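Local atomic coordinates of xylose isomerase domain protein (Alicyclobacillus acidocaldarius subsp. acidocaldarius, PDB entry 3U0H), a protein that is of uncertain function but adopts a xylose isomerase-like TIM barrel and may act as an isomerase. Residues Cys7-Leu12 with Pro246-Val251; Thr28-Val33 with Leu267-Leu272; Leu70-Ser75 with Arg122-Val127; Leu66-Asn71 with Ser84-Arg89. All blocks are in the same frame, centred on the assembly; numbering follows the deposited sequence.

Contact 1 of 4, residues Cys7-Leu12 with Pro246-Val251; sequences CLHPTL and PVAAEV
Thr11 OG1 is gripped by two groups. Val251 N donates to it across the contact at 3.0 Å, with an N-H...O angle of 156°. On its own segment it shares a hydrogen bond with His9 ND1, 3.1 Å from OG1. The hydroxyl lies between the backbone N and the carbonyl carbon (chi1 62°), where it meets both partners. His9 ND1 also takes a weak bond from Thr11 N.

The imidazole is sandwiched. Glu250 CB sits over the centre of one face, 4.0 Å from the His9 ring centroid, as a CH-pi contact. Pro10 CD lies on the opposite face, nearer the rim. The Glu250 chain runs extended past the ring, and its carboxylate plane stands nearly perpendicular to the imidazole. A water donates to Glu250 OE2 at 2.6 Å. It lies in the ring plane by His9 NE2, at a distance too short to trust.

The first and last strands of the TIM barrel meet and close the sheet. Cys7 and Ala248 form a parallel bridge, and Cys7 N donates to Val247 O at 2.9 Å. The side chains of Cys7 and Ala248 share one face of the sheet, CB to CB 4.0 Å. Leu12 CD1 packs on Ala249 CB at 4.0 Å, and both residues also touch Val268 of helix 261-280.

The polar groups gather at the C-terminal ends of the strands, the end where TIM barrels carry their active sites. An ethanediol near His9, probably from the crystallisation liquor, is consistent with a pocket there, in which Thr11 and Glu250 would limit turning of the imidazole.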
# COMPACT_ATOMS: atom_id res chain seq x y z
N CYS A 7 21.74 -18.64 -22.21
CA CYS A 7 20.61 -19.41 -21.71
C CYS A 7 19.97 -20.07 -22.92
O CYS A 7 19.76 -19.45 -23.95
CB CYS A 7 19.60 -18.49 -21.01
SG CYS A 7 18.08 -19.40 -20.49
N LEU A 8 19.64 -21.33 -22.80
CA LEU A 8 19.03 -22.05 -23.93
C LEU A 8 17.53 -21.76 -23.96
O LEU A 8 16.86 -21.63 -22.93
CB LEU A 8 19.31 -23.53 -23.81
CG LEU A 8 18.92 -24.36 -25.03
CD1 LEU A 8 19.84 -24.11 -26.22
CD2 LEU A 8 18.91 -25.83 -24.64
N HIS A 9 17.02 -21.60 -25.17
CA HIS A 9 15.61 -21.38 -25.40
C HIS A 9 15.00 -22.43 -26.35
O HIS A 9 15.61 -22.78 -27.35
CB HIS A 9 15.46 -20.03 -26.01
CG HIS A 9 14.08 -19.55 -25.97
ND1 HIS A 9 13.22 -19.77 -26.96
CD2 HIS A 9 13.39 -18.85 -24.99
CE1 HIS A 9 12.00 -19.23 -26.62
NE2 HIS A 9 12.12 -18.67 -25.43
N PRO A 10 13.77 -22.88 -26.10
CA PRO A 10 13.12 -23.95 -26.87
C PRO A 10 13.09 -23.80 -28.40
O PRO A 10 13.25 -24.80 -29.14
CB PRO A 10 11.68 -23.90 -26.36
CG PRO A 10 11.79 -23.34 -24.98
CD PRO A 10 12.86 -22.31 -25.08
N THR A 11 12.92 -22.55 -28.87
CA THR A 11 12.96 -22.25 -30.31
C THR A 11 14.28 -22.52 -30.96
O THR A 11 14.33 -22.62 -32.16
CB THR A 11 12.71 -20.77 -30.59
OG1 THR A 11 13.75 -20.00 -29.97
CG2 THR A 11 11.33 -20.33 -30.05
N LEU A 12 15.35 -22.59 -30.22
CA LEU A 12 16.63 -22.87 -30.86
C LEU A 12 16.76 -24.29 -31.33
O LEU A 12 17.51 -24.54 -32.25
CB LEU A 12 17.80 -22.59 -29.90
CG LEU A 12 18.57 -21.34 -30.19
CD1 LEU A 12 19.90 -21.41 -29.45
CD2 LEU A 12 18.75 -21.26 -31.68
N PRO A 246 20.78 -14.42 -17.12
CA PRO A 246 20.70 -15.17 -18.37
C PRO A 246 20.27 -14.34 -19.53
O PRO A 246 19.39 -13.44 -19.42
CB PRO A 246 19.62 -16.21 -18.08
CG PRO A 246 18.80 -15.62 -16.97
CD PRO A 246 19.85 -14.97 -16.12
N VAL A 247 20.87 -14.67 -20.65
CA VAL A 247 20.53 -14.09 -21.94
C VAL A 247 20.09 -15.22 -22.86
O VAL A 247 20.91 -16.04 -23.30
CB VAL A 247 21.76 -13.40 -22.51
CG1 VAL A 247 21.50 -12.82 -23.88
CG2 VAL A 247 22.27 -12.34 -21.52
N ALA A 248 18.79 -15.24 -23.16
CA ALA A 248 18.22 -16.34 -23.95
C ALA A 248 18.09 -16.01 -25.41
O ALA A 248 17.61 -14.93 -25.77
CB ALA A 248 16.88 -16.71 -23.41
N ALA A 249 18.50 -16.94 -26.27
CA ALA A 249 18.33 -16.77 -27.71
C ALA A 249 16.92 -17.21 -28.12
O ALA A 249 16.72 -18.38 -28.50
CB ALA A 249 19.37 -17.56 -28.47
N GLU A 250 15.95 -16.31 -27.98
CA GLU A 250 14.56 -16.50 -28.50
C GLU A 250 14.56 -16.18 -30.00
O GLU A 250 14.55 -15.00 -30.39
CB GLU A 250 13.50 -15.66 -27.76
CG GLU A 250 12.04 -15.99 -28.22
CD GLU A 250 10.91 -15.22 -27.51
OE1 GLU A 250 10.78 -13.98 -27.66
OE2 GLU A 250 10.09 -15.88 -26.83
N VAL A 251 14.59 -17.23 -30.83
CA VAL A 251 14.64 -17.07 -32.28
C VAL A 251 13.35 -17.60 -32.87
O VAL A 251 13.31 -18.72 -33.37
CB VAL A 251 15.89 -17.74 -32.88
CG1 VAL A 251 15.90 -17.59 -34.39
CG2 VAL A 251 17.15 -17.09 -32.28
O HOH W 1 10.26 -17.19 -24.64

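Contact 2 of 4, residues Thr28-Val33 with Leu267-Leu272; sequences TGYRYV and LVRERL
Arg269 CB begins the contact near the phenol of Tyr30, 3.8 Å from Tyr30 OH. That hydroxyl is hydrogen-bonded to Ala265 O, one turn earlier on the same helix. Next along the chain, Arg269 CG lies over the centre of the Tyr30 ring. It is 3.9 Å from the centroid and 13° off the normal, a CH-pi contact. The chain then bends at chi2 and again at chi3 (-41°), which turns it off the ring toward the backbone of Thr28 and Gly29. Arg269 CD passes 3.8 Å from Gly29 O.

Here helix 18-27 ends in a Schellman motif, with Gly29 at positive phi as its C-prime residue. Arg269 thus ties helix 261-280, the last of the barrel, to the end of the first. Arg269 NE donates to Thr28 O at 3.0 Å. The bond is nearly straight (166°) and lies in both the carbonyl plane and the guanidinium plane. Arg269 NH1 adds a weak bond to the same oxygen at 3.4 Å. The remaining nitrogen, NH2, forms a salt bridge with Glu273. An alanine here would lose both bonds to Thr28 O and is likely to leave Glu273 without this partner and the Tyr30 ring less covered.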
# COMPACT_ATOMS: atom_id res chain seq x y z
N THR A 28 25.16 -29.51 -24.44
CA THR A 28 25.76 -28.40 -25.20
C THR A 28 26.42 -27.36 -24.26
O THR A 28 26.78 -26.27 -24.73
CB THR A 28 24.78 -27.75 -26.23
OG1 THR A 28 23.55 -27.41 -25.59
CG2 THR A 28 24.50 -28.68 -27.45
N GLY A 29 26.59 -27.70 -22.97
CA GLY A 29 27.36 -26.90 -22.05
C GLY A 29 26.61 -25.70 -21.44
O GLY A 29 27.27 -24.78 -20.93
N TYR A 30 25.27 -25.65 -21.51
CA TYR A 30 24.53 -24.58 -20.81
C TYR A 30 24.29 -24.94 -19.34
O TYR A 30 24.29 -26.13 -18.97
CB TYR A 30 23.17 -24.34 -21.42
CG TYR A 30 23.14 -23.72 -22.77
CD1 TYR A 30 23.29 -24.49 -23.90
CD2 TYR A 30 22.88 -22.40 -22.94
CE1 TYR A 30 23.25 -23.94 -25.16
CE2 TYR A 30 22.81 -21.84 -24.22
CZ TYR A 30 23.00 -22.63 -25.33
OH TYR A 30 22.96 -22.11 -26.63
N ARG A 31 24.08 -23.91 -18.52
CA ARG A 31 23.62 -24.05 -17.12
C ARG A 31 22.19 -23.45 -17.01
O ARG A 31 21.29 -24.06 -16.44
CB ARG A 31 24.64 -23.35 -16.20
CG ARG A 31 24.20 -23.05 -14.78
CD ARG A 31 25.25 -22.18 -14.06
NE ARG A 31 24.66 -21.38 -12.96
CZ ARG A 31 25.28 -20.42 -12.28
NH1 ARG A 31 26.54 -20.08 -12.55
NH2 ARG A 31 24.62 -19.80 -11.30
N TYR A 32 21.98 -22.28 -17.57
CA TYR A 32 20.65 -21.67 -17.59
C TYR A 32 19.76 -22.23 -18.73
O TYR A 32 20.18 -22.24 -19.91
CB TYR A 32 20.74 -20.16 -17.77
CG TYR A 32 20.96 -19.39 -16.49
CD1 TYR A 32 19.98 -19.32 -15.49
CD2 TYR A 32 22.14 -18.69 -16.29
CE1 TYR A 32 20.21 -18.58 -14.33
CE2 TYR A 32 22.39 -17.95 -15.13
CZ TYR A 32 21.43 -17.88 -14.15
OH TYR A 32 21.74 -17.13 -13.03
N VAL A 33 18.56 -22.70 -18.38
CA VAL A 33 17.54 -23.08 -19.37
C VAL A 33 16.22 -22.34 -19.16
O VAL A 33 15.74 -22.19 -18.04
CB VAL A 33 17.29 -24.58 -19.42
CG1 VAL A 33 18.49 -25.25 -20.05
CG2 VAL A 33 16.95 -25.13 -18.06
N LEU A 267 26.60 -23.63 -31.16
CA LEU A 267 27.05 -22.45 -31.92
C LEU A 267 26.64 -21.12 -31.27
O LEU A 267 27.42 -20.18 -31.21
CB LEU A 267 26.54 -22.47 -33.36
CG LEU A 267 27.23 -21.46 -34.28
CD1 LEU A 267 28.75 -21.64 -34.29
CD2 LEU A 267 26.67 -21.57 -35.70
N VAL A 268 25.42 -21.02 -30.80
CA VAL A 268 24.95 -19.75 -30.22
C VAL A 268 25.54 -19.53 -28.80
O VAL A 268 25.84 -18.40 -28.42
CB VAL A 268 23.39 -19.71 -30.24
CG1 VAL A 268 22.84 -18.46 -29.52
CG2 VAL A 268 22.89 -19.81 -31.66
N ARG A 269 25.70 -20.60 -28.01
CA ARG A 269 26.43 -20.53 -26.72
C ARG A 269 27.79 -19.89 -26.93
O ARG A 269 28.13 -18.99 -26.20
CB ARG A 269 26.71 -21.91 -26.10
CG ARG A 269 26.69 -21.89 -24.60
CD ARG A 269 27.89 -22.48 -23.90
NE ARG A 269 28.35 -23.68 -24.54
CZ ARG A 269 29.55 -23.88 -25.08
NH1 ARG A 269 29.77 -25.03 -25.67
NH2 ARG A 269 30.50 -22.96 -25.05
N GLU A 270 28.56 -20.44 -27.90
CA GLU A 270 29.87 -19.91 -28.32
C GLU A 270 29.75 -18.50 -28.80
O GLU A 270 30.50 -17.64 -28.42
CB GLU A 270 30.48 -20.70 -29.48
CG GLU A 270 31.19 -21.97 -29.05
CD GLU A 270 31.38 -22.99 -30.20
OE1 GLU A 270 31.46 -22.61 -31.41
OE2 GLU A 270 31.42 -24.20 -29.87
N ARG A 271 28.79 -18.27 -29.66
CA ARG A 271 28.62 -16.93 -30.13
C ARG A 271 28.29 -15.92 -29.02
O ARG A 271 28.79 -14.80 -29.04
CB ARG A 271 27.56 -16.94 -31.19
CG ARG A 271 28.08 -17.50 -32.49
CD ARG A 271 26.98 -17.38 -33.53
NE ARG A 271 27.31 -17.83 -34.88
CZ ARG A 271 26.56 -17.56 -35.93
NH1 ARG A 271 25.43 -16.86 -35.80
NH2 ARG A 271 26.90 -18.04 -37.12
N LEU A 272 27.50 -16.32 -28.04
CA LEU A 272 27.10 -15.40 -26.97
C LEU A 272 28.19 -15.20 -25.94
O LEU A 272 28.35 -14.10 -25.45
CB LEU A 272 25.80 -15.85 -26.28
CG LEU A 272 24.56 -15.78 -27.17
CD1 LEU A 272 23.30 -15.96 -26.34
CD2 LEU A 272 24.54 -14.47 -27.96

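Contact 3 of 4, residues Leu70-Ser75 with Arg122-Val127; sequences LNLYDS and RRIRQV
Arg123 reaches Leu72 and Asp74 because its CG stands anti to the carbonyl carbon (chi1 -73°) and its chain runs fully extended from there to NE. The guanidinium arrives end-on at the turn. NH1 and NH2 both donate to Asp74 O, at 2.8 Å from NH1 and 2.9 Å from NH2. This oxygen lies in the guanidinium plane, and the two nitrogens approach it from the same face of its carbonyl plane. Arg123 NH1 also gives a weak bond to Leu72 O at 2.8 Å.

The backbone that supplies these oxygens is a type I beta turn from Asn71 to Asp74. An Asx turn braces it, with Tyr73 N donating to Asn71 OD1 at 2.9 Å. The turn belongs to the loop that leaves barrel strand 62-67, and Ser75 is the N-cap of helix 76-84. Glu76 in that helix forms salt bridges with Arg123 and with Arg122. A lysine in place of Arg123 offers one nitrogen instead of two and would probably lose the paired grip on Asp74 O or the salt bridge to Glu76.

Leu72 lies against the helix. Its CD2 is 4.1 Å from Arg123 CB, and its CD1 meets Ile124 CG1 at 4.1 Å, the two side chains crossing at about a right angle. The side chains of Leu70 and Val127 run past each other, with Leu70 CD2 4.1 Å from Val127 CG2.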
# COMPACT_ATOMS: atom_id res chain seq x y z
N LEU A 70 -0.85 -17.41 -16.68
CA LEU A 70 -2.25 -17.05 -16.79
C LEU A 70 -2.40 -16.10 -17.98
O LEU A 70 -1.43 -15.60 -18.56
CB LEU A 70 -2.73 -16.37 -15.51
CG LEU A 70 -2.11 -15.08 -15.00
CD1 LEU A 70 -2.39 -13.83 -15.82
CD2 LEU A 70 -2.38 -14.83 -13.50
N ASN A 71 -3.64 -15.81 -18.29
CA ASN A 71 -3.98 -15.03 -19.44
C ASN A 71 -4.55 -13.75 -18.85
O ASN A 71 -5.58 -13.75 -18.17
CB ASN A 71 -5.00 -15.83 -20.26
CG ASN A 71 -5.46 -15.13 -21.53
OD1 ASN A 71 -5.45 -13.90 -21.64
ND2 ASN A 71 -5.91 -15.94 -22.51
N LEU A 72 -3.86 -12.65 -19.16
CA LEU A 72 -4.19 -11.31 -18.63
C LEU A 72 -5.47 -10.72 -19.23
O LEU A 72 -5.91 -9.65 -18.79
CB LEU A 72 -3.04 -10.33 -18.87
CG LEU A 72 -1.79 -10.48 -17.94
CD1 LEU A 72 -0.60 -9.75 -18.55
CD2 LEU A 72 -2.09 -10.01 -16.50
N TYR A 73 -6.05 -11.43 -20.20
CA TYR A 73 -7.22 -11.00 -20.97
C TYR A 73 -8.39 -11.93 -20.75
O TYR A 73 -9.41 -11.76 -21.39
CB TYR A 73 -6.90 -10.79 -22.50
CG TYR A 73 -5.55 -10.08 -22.70
CD1 TYR A 73 -5.45 -8.73 -22.56
CD2 TYR A 73 -4.37 -10.81 -22.88
CE1 TYR A 73 -4.23 -8.08 -22.69
CE2 TYR A 73 -3.13 -10.17 -22.99
CZ TYR A 73 -3.07 -8.81 -22.89
OH TYR A 73 -1.89 -8.11 -22.90
N ASP A 74 -8.34 -12.84 -19.78
CA ASP A 74 -9.49 -13.71 -19.52
C ASP A 74 -10.62 -12.90 -18.90
O ASP A 74 -10.46 -11.73 -18.55
CB ASP A 74 -9.14 -14.85 -18.58
CG ASP A 74 -8.79 -16.13 -19.30
OD1 ASP A 74 -9.38 -16.40 -20.36
OD2 ASP A 74 -7.92 -16.91 -18.84
N SER A 75 -11.77 -13.55 -18.82
CA SER A 75 -12.86 -13.09 -17.99
C SER A 75 -12.35 -12.94 -16.53
O SER A 75 -11.34 -13.58 -16.14
CB SER A 75 -14.04 -14.09 -18.08
OG SER A 75 -13.66 -15.35 -17.47
N ARG A 122 -4.30 -2.85 -13.80
CA ARG A 122 -4.73 -3.36 -12.49
C ARG A 122 -4.38 -4.84 -12.28
O ARG A 122 -4.08 -5.27 -11.20
CB ARG A 122 -6.21 -3.10 -12.27
CG ARG A 122 -6.76 -3.64 -10.95
CD ARG A 122 -7.35 -5.03 -11.08
NE ARG A 122 -8.41 -5.20 -12.09
CZ ARG A 122 -9.01 -6.36 -12.39
NH1 ARG A 122 -8.64 -7.51 -11.82
NH2 ARG A 122 -9.99 -6.37 -13.28
N ARG A 123 -4.47 -5.63 -13.33
CA ARG A 123 -4.22 -7.09 -13.22
C ARG A 123 -2.73 -7.43 -13.10
O ARG A 123 -2.35 -8.40 -12.46
CB ARG A 123 -4.81 -7.80 -14.46
CG ARG A 123 -6.32 -7.87 -14.46
CD ARG A 123 -6.86 -8.62 -15.67
NE ARG A 123 -8.28 -8.90 -15.59
CZ ARG A 123 -8.93 -9.72 -16.42
NH1 ARG A 123 -8.27 -10.38 -17.41
NH2 ARG A 123 -10.24 -9.89 -16.29
N ILE A 124 -1.91 -6.65 -13.78
CA ILE A 124 -0.46 -6.76 -13.71
C ILE A 124 -0.00 -6.38 -12.32
O ILE A 124 0.90 -7.00 -11.78
CB ILE A 124 0.25 -5.88 -14.78
CG1 ILE A 124 -0.05 -6.45 -16.20
CG2 ILE A 124 1.76 -5.87 -14.55
CD1 ILE A 124 0.56 -5.72 -17.40
N ARG A 125 -0.65 -5.36 -11.74
CA ARG A 125 -0.40 -4.91 -10.37
C ARG A 125 -0.71 -6.07 -9.42
O ARG A 125 0.08 -6.39 -8.51
CB ARG A 125 -1.27 -3.69 -10.05
CG ARG A 125 -1.18 -3.19 -8.64
CD ARG A 125 -2.33 -2.18 -8.33
NE ARG A 125 -2.39 -1.18 -9.38
CZ ARG A 125 -3.45 -0.52 -9.85
NH1 ARG A 125 -4.65 -0.68 -9.36
NH2 ARG A 125 -3.24 0.33 -10.87
N GLN A 126 -1.90 -6.66 -9.58
CA GLN A 126 -2.30 -7.82 -8.78
C GLN A 126 -1.28 -8.97 -8.94
O GLN A 126 -0.90 -9.60 -7.97
CB GLN A 126 -3.70 -8.26 -9.12
CG GLN A 126 -4.81 -7.34 -8.60
CD GLN A 126 -6.21 -7.80 -9.03
OE1 GLN A 126 -6.46 -8.13 -10.17
NE2 GLN A 126 -7.12 -7.82 -8.09
N VAL A 127 -0.81 -9.22 -10.14
CA VAL A 127 0.18 -10.25 -10.34
C VAL A 127 1.46 -9.90 -9.60
O VAL A 127 1.99 -10.74 -8.87
CB VAL A 127 0.42 -10.49 -11.82
CG1 VAL A 127 1.68 -11.33 -12.08
CG2 VAL A 127 -0.80 -11.18 -12.42

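Contact 4 of 4, residues Leu66-Asn71 with Ser84-Arg89; sequences LGLPLN and SLLPDR
Pro69 lies against two side chains of helix 86-95. Its CG meets Arg89 CD at 3.9 Å, where the ring and the arginine chain slide past each other. Its CD touches Leu86 CD1 at 4.0 Å, with the two side chains nearly at right angles. Leu86 uses its other methyl on a second residue: CD2 lies 4.2 Å from Leu68 CD1. Leu66 CD2 comes up to the backbone of the helix, 4.1 Å from Arg89 O.

The polar link is through water. One water donates to Pro69 O at 2.9 Å and accepts from Arg89 NH2 at 2.9 Å, joining the loop to the helix without a direct hydrogen bond.

Several things set these groups in place. The Arg89 chain is extended from CG to NE, and Leu85 CB lies over the centre of its guanidinium, 3.8 Å above the plane. NH2 also forms a salt bridge with Glu82, so this nitrogen serves both the carboxylate and the water. On the other segment, Pro69 is the centre of an inverse gamma turn, marked by a weak bond from Leu70 N to Leu68 O.

Farther out, Phe37 of helix 37-47 packs on Leu66, Pro69 and Arg89. Val127 of helix 113-131 touches both Leu68 and Leu86. Strand 62-67 thus leads into a loop whose first residues are covered by helix 86-95, and the chain then returns in the parallel strand 100-104. This is a beta-alpha-beta crossover, the repeating connection of a TIM barrel, here with a second helix, 76-84, in the link.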
# COMPACT_ATOMS: atom_id res chain seq x y z
N LEU A 66 10.03 -17.69 -15.35
CA LEU A 66 8.73 -18.20 -15.48
C LEU A 66 7.90 -17.28 -16.33
O LEU A 66 7.44 -16.20 -15.85
CB LEU A 66 8.08 -18.30 -14.09
CG LEU A 66 6.57 -18.56 -13.99
CD1 LEU A 66 6.22 -19.86 -14.77
CD2 LEU A 66 6.05 -18.64 -12.53
N GLY A 67 7.56 -17.77 -17.53
CA GLY A 67 6.50 -17.16 -18.37
C GLY A 67 5.18 -17.14 -17.64
O GLY A 67 4.63 -18.19 -17.31
N LEU A 68 4.63 -15.96 -17.38
CA LEU A 68 3.41 -15.83 -16.53
C LEU A 68 2.34 -16.87 -16.83
O LEU A 68 1.78 -16.85 -17.90
CB LEU A 68 2.78 -14.47 -16.75
CG LEU A 68 1.56 -14.08 -15.93
CD1 LEU A 68 1.88 -14.20 -14.41
CD2 LEU A 68 1.23 -12.63 -16.34
N PRO A 69 2.02 -17.76 -15.90
CA PRO A 69 1.06 -18.82 -16.33
C PRO A 69 -0.38 -18.47 -16.03
O PRO A 69 -1.01 -19.11 -15.19
CB PRO A 69 1.50 -20.04 -15.50
CG PRO A 69 1.92 -19.38 -14.23
CD PRO A 69 2.66 -18.11 -14.63
N LEU A 70 -0.85 -17.41 -16.68
CA LEU A 70 -2.25 -17.05 -16.79
C LEU A 70 -2.40 -16.10 -17.98
O LEU A 70 -1.43 -15.60 -18.56
CB LEU A 70 -2.73 -16.37 -15.51
CG LEU A 70 -2.11 -15.08 -15.00
CD1 LEU A 70 -2.39 -13.83 -15.82
CD2 LEU A 70 -2.38 -14.83 -13.50
N ASN A 71 -3.64 -15.81 -18.29
CA ASN A 71 -3.98 -15.03 -19.44
C ASN A 71 -4.55 -13.75 -18.85
O ASN A 71 -5.58 -13.75 -18.17
CB ASN A 71 -5.00 -15.83 -20.26
CG ASN A 71 -5.46 -15.13 -21.53
OD1 ASN A 71 -5.45 -13.90 -21.64
ND2 ASN A 71 -5.91 -15.94 -22.51
N SER A 84 -4.91 -16.91 -8.15
CA SER A 84 -4.79 -17.62 -6.88
C SER A 84 -3.87 -18.76 -6.92
O SER A 84 -3.33 -19.18 -5.90
CB SER A 84 -6.14 -18.15 -6.47
OG SER A 84 -6.76 -17.09 -5.76
N LEU A 85 -3.72 -19.31 -8.10
CA LEU A 85 -2.86 -20.42 -8.31
C LEU A 85 -1.44 -19.96 -8.60
O LEU A 85 -0.54 -20.80 -8.63
CB LEU A 85 -3.42 -21.26 -9.46
CG LEU A 85 -4.77 -21.97 -9.32
CD1 LEU A 85 -5.24 -22.64 -10.64
CD2 LEU A 85 -4.74 -23.00 -8.15
N LEU A 86 -1.20 -18.65 -8.80
CA LEU A 86 0.14 -18.21 -9.25
C LEU A 86 1.26 -18.40 -8.22
O LEU A 86 2.36 -18.84 -8.55
CB LEU A 86 0.08 -16.77 -9.74
CG LEU A 86 1.39 -16.00 -9.91
CD1 LEU A 86 2.24 -16.71 -10.96
CD2 LEU A 86 1.15 -14.55 -10.25
N PRO A 87 0.99 -18.11 -6.95
CA PRO A 87 2.05 -18.28 -5.93
C PRO A 87 2.73 -19.66 -5.85
O PRO A 87 3.99 -19.75 -5.86
CB PRO A 87 1.32 -17.94 -4.66
CG PRO A 87 0.35 -16.89 -5.09
CD PRO A 87 -0.17 -17.40 -6.41
N ASP A 88 1.94 -20.74 -5.77
CA ASP A 88 2.53 -22.09 -5.77
C ASP A 88 3.28 -22.43 -7.05
O ASP A 88 4.34 -23.03 -7.00
CB ASP A 88 1.49 -23.18 -5.44
CG ASP A 88 1.03 -23.13 -3.93
OD1 ASP A 88 1.71 -22.47 -3.09
OD2 ASP A 88 -0.02 -23.76 -3.59
N ARG A 89 2.77 -22.00 -8.19
CA ARG A 89 3.50 -22.14 -9.46
C ARG A 89 4.77 -21.29 -9.43
O ARG A 89 5.85 -21.76 -9.82
CB ARG A 89 2.65 -21.76 -10.68
CG ARG A 89 1.42 -22.62 -10.83
CD ARG A 89 0.50 -22.18 -11.98
NE ARG A 89 -0.62 -23.09 -12.04
CZ ARG A 89 -1.82 -22.84 -12.55
NH1 ARG A 89 -2.72 -23.80 -12.53
NH2 ARG A 89 -2.14 -21.66 -13.08
O HOH W 2 -1.37 -18.97 -12.30

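Overall arrangement
Contacts 1 and 2 adjoin, with centres 9 Å apart. Strands 5-8 and 32-33 are neighbours in the sheet, and Leu8 N probably bonds to Tyr32 O. Along the chain their segments alternate, so the N-terminal and C-terminal parts are joined twice, once in the barrel wall and once in the helical layer. Contacts 3 and 4 also adjoin, at 10 Å between centres. They share Leu70 and Asn71, and helix 113-131 lies against both. Both are nested within the loops that contacts 1 and 2 close. Contacts 2 and 3 are about 33 Å apart between centres, on opposite sides of the chain's centre. Together the four join sheet, loops and outer helices of one TIM barrel.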